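Fiber (Bovine adenovirus 4, PDB 4UE0) forms the trimeric head of the adenovirus fibre, the capsid protein that probably attaches the virion to a receptor on the host cell. Local coordinates at residues Asp18-Gln26 against Ile37-Thr46. Sequence-based numbering, arbitrary orientation.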
ATOM      1  N   ASP A  18      19.067   9.412 -15.136  0.50 13.60           N
ATOM      2  CA  ASP A  18      18.269   9.932 -16.217  0.50 14.07           C
ATOM      3  C   ASP A  18      16.772   9.683 -15.960  0.50 15.27           C
ATOM      4  O   ASP A  18      15.994   9.685 -16.915  0.50 17.86           O
ATOM      5  CB  ASP A  18      18.754   9.206 -17.491  0.50 16.04           C
ATOM      6  CG  ASP A  18      18.419   9.930 -18.787  0.50 14.77           C
ATOM      7  OD1 ASP A  18      18.205  11.163 -18.815  0.50 14.72           O
ATOM      8  OD2 ASP A  18      18.318   9.189 -19.787  0.50 16.50           O
ATOM      9  N   PHE A  19      16.352   9.482 -14.702  1.00 13.97           N
ATOM     10  CA  PHE A  19      14.926   9.330 -14.399  1.00 14.30           C
ATOM     11  C   PHE A  19      14.590  10.086 -13.107  1.00 15.15           C
ATOM     12  O   PHE A  19      15.470  10.663 -12.435  1.00 20.10           O
ATOM     13  CB  PHE A  19      14.488   7.850 -14.399  1.00 14.09           C
ATOM     14  CG  PHE A  19      15.107   7.008 -13.304  1.00 13.70           C
ATOM     15  CD1 PHE A  19      16.332   6.369 -13.499  1.00 14.14           C
ATOM     16  CD2 PHE A  19      14.464   6.840 -12.068  1.00 14.04           C
ATOM     17  CE1 PHE A  19      16.900   5.575 -12.513  1.00 14.98           C
ATOM     18  CE2 PHE A  19      15.033   6.050 -11.082  1.00 15.84           C
ATOM     19  CZ  PHE A  19      16.263   5.454 -11.298  1.00 15.11           C
ATOM     20  N   ILE A  20      13.298  10.154 -12.798  1.00 14.98           N
ATOM     21  CA  ILE A  20      12.740  10.905 -11.651  1.00 17.33           C
ATOM     22  C   ILE A  20      12.049   9.932 -10.728  1.00 15.69           C
ATOM     23  O   ILE A  20      11.337   9.026 -11.178  1.00 16.79           O
ATOM     24  CB  ILE A  20      11.600  11.888 -12.121  1.00 24.89           C
ATOM     25  CG1 ILE A  20      12.184  13.078 -12.854  1.00 28.18           C
ATOM     26  CG2 ILE A  20      10.708  12.397 -10.964  1.00 27.61           C
ATOM     27  CD1 ILE A  20      12.911  14.082 -11.982  1.00 29.19           C
ATOM     28  N   ILE A  21      12.225  10.168  -9.428  1.00 13.98           N
ATOM     29  CA  ILE A  21      11.347   9.595  -8.428  1.00 14.73           C
ATOM     30  C   ILE A  21      10.775  10.733  -7.610  1.00 15.66           C
ATOM     31  O   ILE A  21      11.390  11.800  -7.481  1.00 18.47           O
ATOM     32  CB  ILE A  21      12.001   8.580  -7.503  1.00 16.12           C
ATOM     33  CG1 ILE A  21      13.053   9.185  -6.601  1.00 18.68           C
ATOM     34  CG2 ILE A  21      12.503   7.420  -8.292  1.00 17.75           C
ATOM     35  CD1 ILE A  21      13.367   8.281  -5.433  1.00 18.09           C
ATOM     36  N   ALA A  22       9.554  10.540  -7.123  1.00 13.88           N
ATOM     37  CA  ALA A  22       8.866  11.594  -6.385  1.00 15.50           C
ATOM     38  C   ALA A  22       8.410  11.047  -5.042  1.00 13.56           C
ATOM     39  O   ALA A  22       7.587  10.130  -4.977  1.00 14.29           O
ATOM     40  CB  ALA A  22       7.707  12.169  -7.177  1.00 16.94           C
ATOM     41  N   LEU A  23       8.978  11.626  -3.992  1.00 14.30           N
ATOM     42  CA  LEU A  23       8.749  11.224  -2.602  1.00 13.94           C
ATOM     43  C   LEU A  23       7.862  12.203  -1.873  1.00 15.65           C
ATOM     44  O   LEU A  23       7.946  13.411  -2.096  1.00 18.63           O
ATOM     45  CB  LEU A  23      10.071  11.121  -1.866  1.00 15.77           C
ATOM     46  CG  LEU A  23      11.098  10.157  -2.455  1.00 16.34           C
ATOM     47  CD1 LEU A  23      12.471  10.369  -1.812  1.00 18.78           C
ATOM     48  CD2 LEU A  23      10.617   8.741  -2.244  1.00 15.63           C
ATOM     49  N   GLY A  24       7.022  11.658  -1.015  1.00 15.37           N
ATOM     50  CA  GLY A  24       6.216  12.438  -0.096  1.00 16.26           C
ATOM     51  C   GLY A  24       6.482  11.949   1.294  1.00 15.90           C
ATOM     52  O   GLY A  24       6.804  10.774   1.511  1.00 16.63           O
ATOM     53  N   TRP A  25       6.365  12.834   2.256  1.00 16.70           N
ATOM     54  CA  TRP A  25       6.543  12.462   3.650  1.00 18.60           C
ATOM     55  C   TRP A  25       5.516  13.165   4.508  1.00 19.78           C
ATOM     56  O   TRP A  25       4.994  14.243   4.136  1.00 21.61           O
ATOM     57  CB  TRP A  25       7.971  12.781   4.125  1.00 21.38           C
ATOM     58  CG  TRP A  25       8.324  14.243   4.042  1.00 22.87           C
ATOM     59  CD1 TRP A  25       8.946  14.901   2.992  1.00 23.32           C
ATOM     60  CD2 TRP A  25       8.058  15.238   5.031  1.00 28.02           C
ATOM     61  NE1 TRP A  25       9.068  16.235   3.291  1.00 27.91           N
ATOM     62  CE2 TRP A  25       8.530  16.469   4.531  1.00 27.31           C
ATOM     63  CE3 TRP A  25       7.461  15.211   6.295  1.00 29.27           C
ATOM     64  CZ2 TRP A  25       8.425  17.674   5.264  1.00 32.55           C
ATOM     65  CZ3 TRP A  25       7.351  16.408   7.024  1.00 33.78           C
ATOM     66  CH2 TRP A  25       7.837  17.617   6.508  1.00 38.18           C
ATOM     67  N   GLN A  26       5.193  12.530   5.640  1.00 19.76           N
ATOM     68  CA  GLN A  26       4.272  13.117   6.625  0.50 20.42           C
ATOM     69  C   GLN A  26       4.695  12.701   8.026  1.00 19.62           C
ATOM     70  O   GLN A  26       5.205  11.589   8.249  1.00 20.20           O
ATOM     71  CB  GLN A  26       2.795  12.698   6.422  0.50 21.45           C
ATOM     72  CG  GLN A  26       2.291  12.537   4.996  0.50 28.47           C
ATOM     73  CD  GLN A  26       1.087  11.599   4.912  0.50 31.35           C
ATOM     74  OE1 GLN A  26       0.956  10.799   3.974  0.50 30.98           O
ATOM     75  NE2 GLN A  26       0.210  11.679   5.911  0.50 32.78           N
ATOM     76  N   ILE A  37       5.587   8.790   7.854  1.00 14.33           N
ATOM     77  CA  ILE A  37       5.152   8.192   6.588  1.00 14.47           C
ATOM     78  C   ILE A  37       6.095   8.656   5.482  1.00 14.01           C
ATOM     79  O   ILE A  37       6.381   9.855   5.359  1.00 16.62           O
ATOM     80  CB  ILE A  37       3.691   8.576   6.266  0.50 15.39           C
ATOM     81  CG1 ILE A  37       2.742   7.920   7.275  0.50 17.40           C
ATOM     82  CG2 ILE A  37       3.307   8.160   4.858  0.50 18.03           C
ATOM     83  CD1 ILE A  37       1.403   8.601   7.405  0.50 18.27           C
ATOM     84  N   LEU A  38       6.533   7.700   4.672  1.00 12.80           N
ATOM     85  CA  LEU A  38       7.307   7.982   3.472  1.00 13.26           C
ATOM     86  C   LEU A  38       6.633   7.286   2.307  1.00 12.45           C
ATOM     87  O   LEU A  38       6.398   6.079   2.367  1.00 13.10           O
ATOM     88  CB  LEU A  38       8.746   7.460   3.595  1.00 13.48           C
ATOM     89  CG  LEU A  38       9.666   7.730   2.406  1.00 14.74           C
ATOM     90  CD1 LEU A  38       9.835   9.211   2.119  1.00 15.65           C
ATOM     91  CD2 LEU A  38      11.029   7.082   2.624  1.00 17.88           C
ATOM     92  N   ASN A  39       6.346   8.022   1.243  1.00 13.49           N
ATOM     93  CA  ASN A  39       5.875   7.365   0.079  1.00 15.01           C
ATOM     94  C   ASN A  39       6.531   7.801  -1.184  1.00 13.65           C
ATOM     95  O   ASN A  39       7.250   8.774  -1.232  1.00 14.59           O
ATOM     96  CB  ASN A  39       4.402   7.455  -0.003  1.00 17.53           C
ATOM     97  CG  ASN A  39       3.924   8.841  -0.034  1.00 17.31           C
ATOM     98  OD1 ASN A  39       4.520   9.726  -0.670  1.00 22.61           O
ATOM     99  ND2 ASN A  39       2.850   9.083   0.704  1.00 26.90           N
ATOM    100  N   CYS A  40       6.303   7.001  -2.200  1.00 12.12           N
ATOM    101  CA  CYS A  40       6.905   7.214  -3.490  1.00 12.06           C
ATOM    102  C   CYS A  40       5.900   6.884  -4.558  1.00 11.57           C
ATOM    103  O   CYS A  40       5.249   5.848  -4.510  1.00 11.67           O
ATOM    104  CB  CYS A  40       8.113   6.288  -3.603  1.00 14.91           C
ATOM    105  SG  CYS A  40       9.219   6.597  -4.989  1.00 16.74           S
ATOM    106  N   SER A  41       5.791   7.766  -5.546  1.00 10.89           N
ATOM    107  CA  SER A  41       4.954   7.472  -6.709  1.00 11.20           C
ATOM    108  C   SER A  41       5.584   6.406  -7.587  1.00 10.29           C
ATOM    109  O   SER A  41       6.791   6.108  -7.458  1.00 11.26           O
ATOM    110  CB  SER A  41       4.686   8.742  -7.518  1.00 11.64           C
ATOM    111  OG  SER A  41       3.865   9.659  -6.818  1.00 12.83           O
ATOM    112  N   GLN A  42       4.809   5.804  -8.487  1.00 10.51           N
ATOM    113  CA  GLN A  42       5.398   4.923  -9.468  1.00 10.44           C
ATOM    114  C   GLN A  42       6.506   5.645 -10.249  1.00  9.91           C
ATOM    115  O   GLN A  42       6.486   6.856 -10.421  1.00 11.29           O
ATOM    116  CB  GLN A  42       4.345   4.365 -10.409  1.00 10.74           C
ATOM    117  CG  GLN A  42       3.698   5.398 -11.307  1.00 10.97           C
ATOM    118  CD  GLN A  42       2.554   4.798 -12.087  1.00 10.61           C
ATOM    119  OE1 GLN A  42       1.634   4.205 -11.518  1.00 11.04           O
ATOM    120  NE2 GLN A  42       2.608   4.911 -13.397  1.00 12.11           N
ATOM    121  N   PHE A  43       7.480   4.866 -10.695  1.00 10.59           N
ATOM    122  CA  PHE A  43       8.570   5.429 -11.467  1.00 11.41           C
ATOM    123  C   PHE A  43       9.115   4.383 -12.413  1.00 11.54           C
ATOM    124  O   PHE A  43       8.926   3.179 -12.231  1.00 12.05           O
ATOM    125  CB  PHE A  43       9.679   5.969 -10.564  1.00 11.86           C
ATOM    126  CG  PHE A  43      10.428   4.909  -9.789  1.00 13.32           C
ATOM    127  CD1 PHE A  43       9.888   4.398  -8.614  1.00 14.23           C
ATOM    128  CD2 PHE A  43      11.634   4.418 -10.225  1.00 14.13           C
ATOM    129  CE1 PHE A  43      10.546   3.419  -7.893  1.00 15.01           C
ATOM    130  CE2 PHE A  43      12.292   3.431  -9.515  1.00 13.34           C
ATOM    131  CZ  PHE A  43      11.739   2.927  -8.353  1.00 13.86           C
ATOM    132  N   MET A  44       9.843   4.864 -13.417  1.00 12.12           N
ATOM    133  CA  MET A  44      10.379   4.001 -14.462  1.00 13.19           C
ATOM    134  C   MET A  44      11.905   4.136 -14.475  1.00 12.47           C
ATOM    135  O   MET A  44      12.469   5.085 -15.056  1.00 13.23           O
ATOM    136  CB  MET A  44       9.842   4.250 -15.857  0.50 13.41           C
ATOM    137  CG  MET A  44      10.363   3.196 -16.812  0.50 12.19           C
ATOM    138  SD  MET A  44       9.738   3.462 -18.474  0.50 14.22           S
ATOM    139  CE  MET A  44       8.138   2.666 -18.337  0.50 17.07           C
ATOM    140  N   PRO A  45      12.614   3.206 -13.836  1.00 12.39           N
ATOM    141  CA  PRO A  45      14.059   3.244 -13.899  1.00 13.07           C
ATOM    142  C   PRO A  45      14.518   2.918 -15.317  1.00 13.34           C
ATOM    143  O   PRO A  45      13.895   2.113 -16.008  1.00 14.42           O
ATOM    144  CB  PRO A  45      14.477   2.156 -12.904  1.00 14.57           C
ATOM    145  CG  PRO A  45      13.389   1.151 -12.976  1.00 14.15           C
ATOM    146  CD  PRO A  45      12.129   1.979 -13.156  1.00 13.45           C
ATOM    147  N   THR A  46      15.651   3.466 -15.719  1.00 14.90           N
ATOM    148  CA  THR A  46      16.171   3.286 -17.070  1.00 16.79           C
ATOM    149  C   THR A  46      17.394   2.380 -17.112  1.00 16.09           C
ATOM    150  O   THR A  46      17.975   2.175 -18.175  1.00 18.20           O
ATOM    151  CB  THR A  46      16.539   4.665 -17.666  1.00 20.39           C
ATOM    152  OG1 THR A  46      17.436   5.313 -16.766  1.00 25.58           O
ATOM    153  CG2 THR A  46      15.306   5.531 -17.818  1.00 25.37           C
TER
HETATM  154  O   HOH W   1      10.110   7.825 -13.368  1.00 21.95           O
HETATM  155  O   HOH W   2       8.166   9.440 -10.962  1.00 33.35           O
HETATM  156  O   HOH W   3       8.103   8.508  -8.368  1.00 17.30           O
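Gly24 and Asn39 grip each other through two backbone hydrogen bonds, Asn39 N to Gly24 O at 2.8 Å and Gly24 N to Asn39 O at 2.9 Å, and Gln26 and Ile37 repeat this pair of hydrogen bonds one hydrogen-bonded pair further along. This is the antiparallel ladder of a beta hairpin, strands 19-29 and 34-40, the middle pair of a four-stranded sheet in the fibre head; strand 8-16 pairs with 19-29 and strand 114-120 with 34-40. A last direct bond, Ser41 N to Ala22 O, is nearly straight (164° at the hydrogen), and beyond it the two segments splay apart. Water molecules bridge the two backbones here: one gives a proton to Ile20 O and takes one from Met44 N, while another accepts from Ala22 N and lies within hydrogen-bonding distance of Gln42 O. Where segment 37-46 leaves the ladder it meets a neighbouring subunit of the trimer, with Ser41 OG bonded to Ser117 and Thr119 of that subunit and the Gln42 amide to its Pro69 and Tyr71.

On the face carrying Leu23, Trp25, Leu38 and Cys40, the CD2 methyl of Leu23 rests 3.8 Å from Cys40 SG, and Phe54 of the opposing sheet packs on the same leucine. In the splayed part packing adds to the water bridges. Ile21 and Phe43 lie alongside each other, and since Ile21 CG1 sits between backbone N and carbonyl carbon (chi1 66°), CG2 is left to make a CH-pi contact off-centre over one face of the Phe43 ring. Phe19 touches the same ring obliquely, CE2 to CD2. The Pro45 CA-H points onto Phe19 as a CH-pi contact, CA 3.8 Å from the ring centroid and only 5° off the normal.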